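MccF (Escherichia coli, PDB 4IIY) probably acts as a serine carboxypeptidase of the S66 family that gives its host self-immunity to the antibiotic microcin C7. Local coordinates at residues 189-194 with 366-370. The protein carries 1 engineered substitution. Sequence-based numbering, arbitrary orientation.
Sequences ILTRKQ and YLSTE. With EDO (1,2-ethanediol), chain Q; EDO (1,2-ethanediol), chain O.
Y366 reaches across to the C-terminal end of helix 178-191, where its OH donates to the backbone carbonyl of I189, OH to O 2.7 Å, in the carbonyl plane and on a lone pair. It is a compact example of how a tyrosine hydroxyl can satisfy a carbonyl in the last turn of a helix. The same oxygen, Y366 OH, accepts from R192 NH1 at 3.2 Å, close to the guanidinium plane, so one oxygen joins helix end and following loop. A third hydrogen bond uses the backbone of Y366 instead: its N donates to Q194 OE1 at 3.0 Å, nearly straight at 169°, the donor lying above the carbonyl plane. Bent at chi2 (-81°), the Q194 side chain also sets NE2 over one face of the Y366 ring, 3.3 Å from CZ, its amide turned 81° from the ring plane. An ethanediol, probably from the crystallisation liquor, links R192 NH1 to Q194 OE1.

Apolar packing is lighter. I189 CG2 meets Y366 CE1 at 3.7 Å, and the methyls L190 CD2 and L367 CD1 touch, with F163 of strand 162-164 against both leucines. A phenylalanine in place of Y366 would probably leave the I189 carbonyl and R192 NH1 without their shared partner. Away from the predicted active-site residues, this is tertiary packing of a C-terminal tail against a helix C-terminus and the loop leaving it.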
loop_
_atom_site.group_PDB
_atom_site.type_symbol
_atom_site.label_atom_id
_atom_site.label_comp_id
_atom_site.label_asym_id
_atom_site.label_seq_id
_atom_site.Cartn_x
_atom_site.Cartn_y
_atom_site.Cartn_z
ATOM N N ILE B 189 3.003 29.569 11.454
ATOM C CA ILE B 189 2.054 29.288 10.385
ATOM C C ILE B 189 0.619 29.507 10.852
ATOM O O ILE B 189 -0.202 30.078 10.130
ATOM C CB ILE B 189 2.213 27.839 9.865
ATOM C CG1 ILE B 189 3.557 27.656 9.153
ATOM C CG2 ILE B 189 1.086 27.483 8.914
ATOM C CD1 ILE B 189 3.716 28.511 7.913
ATOM N N LEU B 190 0.317 29.067 12.067
ATOM C CA LEU B 190 -1.061 29.050 12.524
ATOM C C LEU B 190 -1.512 30.358 13.184
ATOM O O LEU B 190 -2.716 30.604 13.286
ATOM C CB LEU B 190 -1.304 27.855 13.453
ATOM C CG LEU B 190 -1.086 26.472 12.825
ATOM C CD1 LEU B 190 -1.283 25.385 13.860
ATOM C CD2 LEU B 190 -2.005 26.235 11.629
ATOM N N THR B 191 -0.573 31.189 13.639
ATOM C CA THR B 191 -0.959 32.451 14.288
ATOM C C THR B 191 -0.697 33.712 13.469
ATOM O O THR B 191 -1.245 34.773 13.789
ATOM C CB THR B 191 -0.300 32.653 15.670
ATOM O OG1 THR B 191 1.097 32.925 15.511
ATOM C CG2 THR B 191 -0.508 31.449 16.564
ATOM N N ARG B 192 0.116 33.621 12.423
ATOM C CA ARG B 192 0.496 34.817 11.669
ATOM C C ARG B 192 -0.691 35.509 11.011
ATOM O O ARG B 192 -1.709 34.888 10.717
ATOM C CB ARG B 192 1.547 34.487 10.602
ATOM C CG ARG B 192 1.072 33.522 9.514
ATOM C CD ARG B 192 2.147 33.286 8.470
ATOM N NE ARG B 192 2.252 34.395 7.519
ATOM C CZ ARG B 192 1.454 34.543 6.467
ATOM N NH1 ARG B 192 0.476 33.672 6.246
ATOM N NH2 ARG B 192 1.614 35.575 5.645
ATOM N N LYS B 193 -0.551 36.810 10.786
ATOM C CA LYS B 193 -1.528 37.540 9.988
ATOM C C LYS B 193 -1.532 37.002 8.569
ATOM O O LYS B 193 -0.477 36.699 8.010
ATOM C CB LYS B 193 -1.193 39.031 9.962
ATOM C CG LYS B 193 -1.088 39.677 11.329
ATOM C CD LYS B 193 -2.395 39.577 12.088
ATOM C CE LYS B 193 -2.581 40.761 13.026
ATOM N NZ LYS B 193 -3.735 41.604 12.603
ATOM N N GLN B 194 -2.722 36.885 7.990
ATOM C CA GLN B 194 -2.882 36.364 6.642
ATOM C C GLN B 194 -2.783 37.492 5.624
ATOM O O GLN B 194 -3.765 37.835 4.963
ATOM C CB GLN B 194 -4.233 35.668 6.497
ATOM C CG GLN B 194 -4.427 34.463 7.402
ATOM C CD GLN B 194 -3.777 33.204 6.865
ATOM O OE1 GLN B 194 -3.834 32.923 5.668
ATOM N NE2 GLN B 194 -3.153 32.435 7.756
ATOM N N TYR B 366 -5.100 30.702 4.067
ATOM C CA TYR B 366 -5.348 29.334 4.531
ATOM C C TYR B 366 -5.991 29.253 5.919
ATOM O O TYR B 366 -6.307 28.160 6.387
ATOM C CB TYR B 366 -4.049 28.512 4.467
ATOM C CG TYR B 366 -2.933 29.106 5.298
ATOM C CD1 TYR B 366 -2.807 28.794 6.646
ATOM C CD2 TYR B 366 -2.030 29.998 4.742
ATOM C CE1 TYR B 366 -1.794 29.350 7.421
ATOM C CE2 TYR B 366 -1.017 30.556 5.497
ATOM C CZ TYR B 366 -0.899 30.234 6.832
ATOM O OH TYR B 366 0.114 30.824 7.569
ATOM N N LEU B 367 -6.187 30.409 6.563
ATOM C CA LEU B 367 -6.990 30.522 7.780
ATOM C C LEU B 367 -7.800 31.808 7.681
ATOM O O LEU B 367 -7.422 32.718 6.945
ATOM C CB LEU B 367 -6.109 30.549 9.039
ATOM C CG LEU B 367 -5.390 29.244 9.420
ATOM C CD1 LEU B 367 -4.245 29.477 10.394
ATOM C CD2 LEU B 367 -6.367 28.225 9.988
ATOM N N SER B 368 -8.911 31.873 8.409
ATOM C CA SER B 368 -9.710 33.096 8.483
ATOM C C SER B 368 -8.892 34.237 9.080
ATOM O O SER B 368 -8.006 34.014 9.905
ATOM C CB SER B 368 -10.960 32.857 9.329
ATOM O OG SER B 368 -11.750 31.826 8.776
ATOM N N THR B 369 -9.181 35.465 8.662
ATOM C CA THR B 369 -8.413 36.612 9.139
ATOM C C THR B 369 -8.698 36.912 10.611
ATOM O O THR B 369 -7.900 37.564 11.286
ATOM C CB THR B 369 -8.679 37.867 8.288
ATOM O OG1 THR B 369 -10.076 38.182 8.324
ATOM C CG2 THR B 369 -8.256 37.631 6.849
ATOM N N GLU B 370 -9.831 36.422 11.104
ATOM C CA GLU B 370 -10.212 36.624 12.496
ATOM C C GLU B 370 -10.964 35.417 13.057
ATOM O O GLU B 370 -11.501 34.601 12.303
ATOM C CB GLU B 370 -11.066 37.886 12.638
HETATM C C1 EDO Q . -0.418 33.482 2.316
HETATM O O1 EDO Q . 0.621 33.587 3.288
HETATM C C2 EDO Q . -1.749 33.728 3.012
HETATM O O2 EDO Q . -1.536 33.947 4.412
HETATM C C1 EDO O . 4.822 36.547 5.906
HETATM O O1 EDO O . 3.792 37.458 5.499
HETATM C C2 EDO O . 5.203 36.779 7.366
HETATM O O2 EDO O . 4.196 36.279 8.256
HETATM O O HOH W 1 -4.997 37.357 9.562
#